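Local coordinates for protein GH127 beta-L-arabinofuranoside (Geobacillus stearothermophilus, PDB 4QK0) that probably hydrolyses beta-L-arabinofuranosidic linkages to release L-arabinose, as a family 127 glycoside hydrolase, at residues N298-K301 / R302-I306; A332-C335 / A336-L340; W343-R346 / M347-E351. All coordinates share one frame; numbering follows the deposited sequence.

Contact 1 (N298-K301 / R302-I306)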
loop_
_atom_site.group_PDB
_atom_site.type_symbol
_atom_site.label_atom_id
_atom_site.label_comp_id
_atom_site.label_asym_id
_atom_site.label_seq_id
_atom_site.Cartn_x
_atom_site.Cartn_y
_atom_site.Cartn_z
ATOM N N ASN A 298 -5.172 10.009 21.856
ATOM C CA ASN A 298 -5.209 9.889 20.435
ATOM C C ASN A 298 -4.302 8.725 19.960
ATOM O O ASN A 298 -4.706 7.907 19.127
ATOM C CB ASN A 298 -4.782 11.148 19.767
ATOM C CG ASN A 298 -4.943 11.060 18.239
ATOM O OD1 ASN A 298 -3.976 11.118 17.476
ATOM N ND2 ASN A 298 -6.198 10.994 17.794
ATOM N N VAL A 299 -3.077 8.655 20.474
ATOM C CA VAL A 299 -2.141 7.615 20.027
ATOM C C VAL A 299 -2.682 6.238 20.411
ATOM O O VAL A 299 -2.772 5.365 19.564
ATOM C CB VAL A 299 -0.742 7.793 20.629
ATOM C CG1 VAL A 299 0.085 6.574 20.370
ATOM C CG2 VAL A 299 -0.084 8.983 20.030
ATOM N N THR A 300 -3.084 6.071 21.663
ATOM C CA THR A 300 -3.288 4.757 22.204
ATOM C C THR A 300 -4.705 4.273 21.983
ATOM O O THR A 300 -4.942 3.090 22.093
ATOM C CB THR A 300 -2.972 4.662 23.728
ATOM O OG1 THR A 300 -3.862 5.494 24.474
ATOM C CG2 THR A 300 -1.587 5.063 23.978
ATOM N N LYS A 301 -5.641 5.166 21.742
ATOM C CA LYS A 301 -6.983 4.744 21.436
ATOM C C LYS A 301 -7.372 4.871 19.937
ATOM O O LYS A 301 -8.478 4.503 19.554
ATOM C CB LYS A 301 -7.972 5.508 22.283
ATOM C CG LYS A 301 -7.759 5.088 23.746
ATOM C CD LYS A 301 -8.965 5.017 24.683
ATOM C CE LYS A 301 -8.507 4.567 26.083
ATOM N NZ LYS A 301 -7.601 5.579 26.723
ATOM N N ARG A 302 -6.518 5.473 19.125
ATOM C CA ARG A 302 -6.851 5.624 17.710
ATOM C C ARG A 302 -5.758 5.290 16.769
ATOM O O ARG A 302 -6.074 5.032 15.643
ATOM C CB ARG A 302 -7.375 7.024 17.437
ATOM C CG ARG A 302 -8.561 7.308 18.307
ATOM C CD ARG A 302 -9.318 8.489 17.860
ATOM N NE ARG A 302 -10.604 8.578 18.536
ATOM C CZ ARG A 302 -11.570 9.407 18.148
ATOM N NH1 ARG A 302 -11.398 10.177 17.075
ATOM N NH2 ARG A 302 -12.718 9.443 18.808
ATOM N N GLN A 303 -4.490 5.324 17.186
ATOM C CA GLN A 303 -3.380 5.132 16.232
ATOM C C GLN A 303 -2.315 4.169 16.711
ATOM O O GLN A 303 -1.149 4.340 16.429
ATOM C CB GLN A 303 -2.754 6.434 15.824
ATOM C CG GLN A 303 -3.745 7.386 15.152
ATOM C CD GLN A 303 -3.012 8.532 14.477
ATOM O OE1 GLN A 303 -2.338 8.354 13.465
ATOM N NE2 GLN A 303 -3.053 9.716 15.103
HETATM N N MSE A 304 -2.733 3.124 17.395
HETATM C CA MSE A 304 -1.837 2.145 17.913
HETATM C C MSE A 304 -2.288 0.762 17.536
HETATM O O MSE A 304 -3.454 0.451 17.652
HETATM C CB MSE A 304 -1.809 2.224 19.450
HETATM C CG MSE A 304 -0.813 1.284 20.040
HETATM SE SE MSE A 304 -0.828 1.241 22.038
HETATM C CE MSE A 304 -2.519 0.406 22.341
ATOM N N TYR A 305 -1.330 -0.097 17.144
ATOM C CA TYR A 305 -1.614 -1.499 16.811
ATOM C C TYR A 305 -1.758 -2.331 18.063
ATOM O O TYR A 305 -1.213 -2.011 19.108
ATOM C CB TYR A 305 -0.474 -2.048 15.928
ATOM C CG TYR A 305 -0.466 -1.478 14.479
ATOM C CD1 TYR A 305 -1.267 -2.032 13.501
ATOM C CD2 TYR A 305 0.342 -0.436 14.133
ATOM C CE1 TYR A 305 -1.273 -1.541 12.207
ATOM C CE2 TYR A 305 0.334 0.067 12.848
ATOM C CZ TYR A 305 -0.475 -0.522 11.865
ATOM O OH TYR A 305 -0.502 0.024 10.568
ATOM N N ILE A 306 -2.376 -3.482 17.940
ATOM C CA ILE A 306 -2.617 -4.291 19.085
ATOM C C ILE A 306 -1.292 -4.783 19.729
ATOM O O ILE A 306 -1.277 -5.121 20.886
ATOM C CB ILE A 306 -3.560 -5.453 18.764
ATOM C CG1 ILE A 306 -4.051 -6.130 20.036
ATOM C CG2 ILE A 306 -2.881 -6.441 17.827
ATOM C CD1 ILE A 306 -5.075 -7.226 19.827
#
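N298 and Q303 join their side-chain amides at the C-terminal end of helix 286-302. Q303 NE2 donates to N298 OD1 at 2.9 Å. The two amide planes stand 73° apart. OD1 lies almost in the plane of the Q303 amide, while NE2 sits somewhat out of the N298 carbonyl plane. N298 holds CG opposite its backbone N (chi1 -175°), which carries the amide toward Q303. R302 runs extended across N298, and its CD passes 4.0 Å from N298 ND2. M304, a selenomethionine, turns back on the last helical turn. Its CB meets V299 O at 3.3 Å. A bend at the last torsion (chi3 69°) leaves M304 CE 3.6 Å from T300 O. In the backbone, Q303 N donates to V299 O at 2.9 Å, and R302 N makes a weak bond to N298 O. The amide pair also holds the backbone of A262: N298 OD1 accepts from A262 N, and Q303 NE2 donates to A262 O. D322 accepts a hydrogen bond from N298 ND2 and forms a salt bridge with R302 NH1. Amide and guanidinium groups thus anchor a helix C-terminus to neighbouring chain, within the (alpha/alpha)6-barrel catalytic domain of family 127.

Contact 2 (A332-C335 / A336-L340)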
loop_
_atom_site.group_PDB
_atom_site.type_symbol
_atom_site.label_atom_id
_atom_site.label_comp_id
_atom_site.label_asym_id
_atom_site.label_seq_id
_atom_site.Cartn_x
_atom_site.Cartn_y
_atom_site.Cartn_z
ATOM N N ALA A 332 5.288 0.402 12.114
ATOM C CA ALA A 332 5.469 -0.146 13.490
ATOM C C ALA A 332 6.944 -0.439 13.811
ATOM O O ALA A 332 7.320 -1.533 14.193
ATOM C CB ALA A 332 4.633 -1.359 13.691
ATOM N N GLU A 333 7.757 0.558 13.557
ATOM C CA GLU A 333 9.209 0.504 13.756
ATOM C C GLU A 333 9.539 0.116 15.200
ATOM O O GLU A 333 8.868 0.548 16.156
ATOM C CB GLU A 333 9.754 1.877 13.465
ATOM C CG GLU A 333 11.224 2.030 13.414
ATOM C CD GLU A 333 11.667 3.475 13.116
ATOM O OE1 GLU A 333 12.843 3.688 13.365
ATOM O OE2 GLU A 333 10.931 4.370 12.617
ATOM N N THR A 334 10.527 -0.747 15.335
ATOM C CA THR A 334 11.000 -1.196 16.618
ATOM C C THR A 334 11.273 0.007 17.537
ATOM O O THR A 334 10.781 0.030 18.647
ATOM C CB THR A 334 12.277 -2.079 16.449
ATOM O OG1 THR A 334 11.986 -3.201 15.596
ATOM C CG2 THR A 334 12.723 -2.610 17.783
ATOM N N CYS A 335 11.994 0.994 17.030
ATOM C CA CYS A 335 12.343 2.172 17.787
ATOM C C CYS A 335 11.116 2.972 18.273
ATOM O O CYS A 335 11.164 3.596 19.322
ATOM C CB CYS A 335 13.269 3.073 16.986
ATOM S SG CYS A 335 14.929 2.429 16.978
ATOM N N ALA A 336 10.007 2.911 17.541
ATOM C CA ALA A 336 8.828 3.668 17.933
ATOM C C ALA A 336 8.163 2.989 19.099
ATOM O O ALA A 336 7.585 3.659 19.938
ATOM C CB ALA A 336 7.845 3.799 16.789
ATOM N N SER A 337 8.196 1.661 19.124
ATOM C CA SER A 337 7.585 0.928 20.204
ATOM C C SER A 337 8.425 1.074 21.499
ATOM O O SER A 337 7.864 1.214 22.587
ATOM C CB SER A 337 7.390 -0.527 19.843
ATOM O OG SER A 337 6.215 -0.653 19.073
ATOM N N ILE A 338 9.752 1.112 21.352
ATOM C CA ILE A 338 10.632 1.430 22.439
ATOM C C ILE A 338 10.302 2.827 22.931
ATOM O O ILE A 338 10.199 3.085 24.133
ATOM C CB ILE A 338 12.091 1.343 21.978
ATOM C CG1 ILE A 338 12.463 -0.100 21.633
ATOM C CG2 ILE A 338 13.025 1.925 23.015
ATOM C CD1 ILE A 338 13.823 -0.203 20.955
ATOM N N ALA A 339 10.157 3.778 22.010
ATOM C CA ALA A 339 9.857 5.166 22.421
ATOM C C ALA A 339 8.509 5.247 23.155
ATOM O O ALA A 339 8.339 6.043 24.076
ATOM C CB ALA A 339 9.816 6.072 21.227
ATOM N N LEU A 340 7.562 4.399 22.776
ATOM C CA LEU A 340 6.294 4.397 23.482
ATOM C C LEU A 340 6.510 3.960 24.927
ATOM O O LEU A 340 5.917 4.487 25.851
ATOM C CB LEU A 340 5.314 3.511 22.785
ATOM C CG LEU A 340 3.930 3.259 23.363
ATOM C CD1 LEU A 340 3.178 4.569 23.575
ATOM C CD2 LEU A 340 3.155 2.346 22.433
HETATM O O HOH W 1 6.266 -2.927 16.796
HETATM O O HOH W 2 6.313 0.618 16.716
#
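The E333 carbonyl is the flat group that A336 and S337 share. S337 N approaches in the carbonyl plane, at 3.2 Å from E333 O. A336 N comes from above that plane, well off the lone pairs, at 3.0 Å from E333 O. Water 2 is a third donor to E333 O, at 2.6 Å. E333 sits at the N-cap position, so its carbonyl receives the first backbone bonds of helix 334-350. I338 N then bonds to T334 O, and S337 N adds a weak bond to the same oxygen. A339 N completes the turn on C335 O at 2.9 Å.

S337 places OG beside its own backbone N (chi1 -82°), where two waters reach it. Water 2 donates to S337 OG at 2.7 Å and so links it back to E333 O. Water 1 donates to both S337 OG and A332 O. S337 OG also bonds to G308 O. The I338 side chain packs on the T334 carbonyl, with I338 CG1 3.4 Å from T334 O. I338 CD1 makes an apolar contact with T334 CG2 at 4.1 Å. T334 OG1 bonds to F380 O and N383 OD1. The C335 side chain touches C412. These two cysteines form a disulfide in another structure of the protein, but not here. E333, C335 and C412 together are consistent with the Glu- and Cys-rich active-site region of family 127 relatives.

The chemistry implies a buried helix start whose polar atoms are met by backbone donors, two waters and neighbouring loops, with E333 O gripped by three donors.

Contact 3 (W343-R346 / M347-E351)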
loop_
_atom_site.group_PDB
_atom_site.type_symbol
_atom_site.label_atom_id
_atom_site.label_comp_id
_atom_site.label_asym_id
_atom_site.label_seq_id
_atom_site.Cartn_x
_atom_site.Cartn_y
_atom_site.Cartn_z
ATOM N N TRP A 343 7.714 6.897 26.878
ATOM C CA TRP A 343 6.626 7.826 27.093
ATOM C C TRP A 343 5.763 7.371 28.251
ATOM O O TRP A 343 5.464 8.173 29.139
ATOM C CB TRP A 343 5.787 7.927 25.861
ATOM C CG TRP A 343 4.742 8.956 25.920
ATOM C CD1 TRP A 343 4.698 10.047 26.744
ATOM C CD2 TRP A 343 3.600 9.066 25.063
ATOM N NE1 TRP A 343 3.606 10.808 26.450
ATOM C CE2 TRP A 343 2.920 10.248 25.418
ATOM C CE3 TRP A 343 3.112 8.301 24.003
ATOM C CZ2 TRP A 343 1.725 10.668 24.774
ATOM C CZ3 TRP A 343 1.931 8.712 23.360
ATOM C CH2 TRP A 343 1.259 9.889 23.738
ATOM N N THR A 344 5.420 6.091 28.289
ATOM C CA THR A 344 4.531 5.601 29.321
ATOM C C THR A 344 5.120 5.836 30.713
ATOM O O THR A 344 4.415 6.114 31.672
ATOM C CB THR A 344 4.218 4.095 29.183
ATOM O OG1 THR A 344 5.440 3.339 29.209
ATOM C CG2 THR A 344 3.497 3.816 27.860
ATOM N N ARG A 345 6.410 5.670 30.835
ATOM C CA ARG A 345 7.041 5.864 32.104
ATOM C C ARG A 345 6.869 7.306 32.607
ATOM O O ARG A 345 6.650 7.489 33.764
ATOM C CB ARG A 345 8.509 5.481 32.029
ATOM C CG ARG A 345 9.132 5.232 33.395
ATOM C CD ARG A 345 10.612 5.052 33.200
ATOM N NE ARG A 345 11.374 5.131 34.427
ATOM C CZ ARG A 345 12.701 5.091 34.468
ATOM N NH1 ARG A 345 13.417 4.959 33.350
ATOM N NH2 ARG A 345 13.319 5.177 35.632
ATOM N N ARG A 346 7.018 8.308 31.745
ATOM C CA ARG A 346 6.780 9.677 32.134
ATOM C C ARG A 346 5.313 9.948 32.388
ATOM O O ARG A 346 4.972 10.800 33.229
ATOM C CB ARG A 346 7.280 10.653 31.081
ATOM C CG ARG A 346 8.785 10.642 30.921
ATOM C CD ARG A 346 9.493 11.050 32.197
ATOM N NE ARG A 346 10.884 11.424 31.988
ATOM C CZ ARG A 346 11.705 11.858 32.945
ATOM N NH1 ARG A 346 11.266 11.979 34.186
ATOM N NH2 ARG A 346 12.991 12.152 32.670
HETATM N N MSE A 347 4.427 9.288 31.635
HETATM C CA MSE A 347 2.986 9.509 31.874
HETATM C C MSE A 347 2.684 9.018 33.266
HETATM O O MSE A 347 1.897 9.612 33.964
HETATM C CB MSE A 347 2.060 8.817 30.902
HETATM C CG MSE A 347 2.126 9.348 29.466
HETATM SE SE MSE A 347 1.610 11.220 29.310
HETATM C CE MSE A 347 -0.319 11.099 29.662
ATOM N N LEU A 348 3.262 7.912 33.664
ATOM C CA LEU A 348 3.051 7.386 34.996
ATOM C C LEU A 348 3.501 8.361 36.091
ATOM O O LEU A 348 2.913 8.405 37.133
ATOM C CB LEU A 348 3.797 6.080 35.183
ATOM C CG LEU A 348 3.067 4.909 34.535
ATOM C CD1 LEU A 348 3.956 3.675 34.524
ATOM C CD2 LEU A 348 1.751 4.643 35.248
ATOM N N GLU A 349 4.556 9.124 35.839
ATOM C CA GLU A 349 5.024 10.130 36.799
ATOM C C GLU A 349 4.101 11.330 36.813
ATOM O O GLU A 349 4.015 12.045 37.783
ATOM C CB GLU A 349 6.467 10.520 36.487
ATOM C CG GLU A 349 7.419 9.340 36.772
ATOM C CD GLU A 349 8.840 9.516 36.209
ATOM O OE1 GLU A 349 9.143 10.618 35.677
ATOM O OE2 GLU A 349 9.639 8.544 36.271
ATOM N N LEU A 350 3.342 11.508 35.752
ATOM C CA LEU A 350 2.401 12.601 35.676
ATOM C C LEU A 350 1.047 12.289 36.304
ATOM O O LEU A 350 0.362 13.170 36.811
ATOM C CB LEU A 350 2.211 12.915 34.216
ATOM C CG LEU A 350 1.407 14.111 33.774
ATOM C CD1 LEU A 350 1.999 15.386 34.366
ATOM C CD2 LEU A 350 1.433 14.164 32.247
ATOM N N GLU A 351 0.668 11.023 36.273
ATOM C CA GLU A 351 -0.585 10.576 36.803
ATOM C C GLU A 351 -0.511 9.025 36.898
ATOM O O GLU A 351 -0.220 8.312 35.913
ATOM C CB GLU A 351 -1.680 11.053 35.889
ATOM C CG GLU A 351 -3.105 10.730 36.321
ATOM C CD GLU A 351 -4.063 10.721 35.138
ATOM O OE1 GLU A 351 -3.705 11.265 34.058
ATOM O OE2 GLU A 351 -5.159 10.126 35.253
#
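The selenium of M347 lies 3.5 Å from W343 NE1, in a Met-aromatic contact one helical turn apart. M347 CG lies over the face of the W343 five-membered ring, 4.0 Å from its centroid, in a CH-pi contact. M347 is a selenomethionine and runs alongside the indole in the same direction. Bends at chi2 (-62°) and chi3 (-70°) fold its chain, with CG over the face and the selenium oblique to the ring, beside NE1. W343 also meets the ring of W296 edge-to-face. M347 N bonds to W343 O at 2.9 Å, so the same pair is joined through the backbone.

On another side, R346 and E349 form a salt bridge. R346 NH1 donates to the syn lone pair of E349 OE1 at 2.9 Å. The guanidinium and carboxylate planes are 87° apart. E203 is a second acidic partner of R346 NH1. R345 adds charge only, with its NE 4.2 Å from E349 OE2; its guanidinium makes a cation-pi contact with Y427. M347 O accepts from both L350 N and E351 N as the helix ends. This helix end thus has an aromatic side and a charged side, where E349 and E203 balance the charge of R346 and probably fix its guanidinium.

How the contacts relate
The three contacts follow one another along the chain. None nests in or crosses another, and each closes only a helical turn or a helix end. Contact 1 ends helix 286-302. The chain then passes through strand 318-319 and loops before contact 2 starts helix 334-350. Contact 3 finishes that same helix, about 17 Å from contact 2 between centres. M304 SE of contact 1 packs on L340 CD2 of contact 2 at 4.2 Å. V299 CG2 of contact 1 packs on W343 CZ3 of contact 3 at 3.9 Å. Thus the end of helix 286-302 and the loop just after it lie against the middle of helix 334-350, inside the catalytic domain.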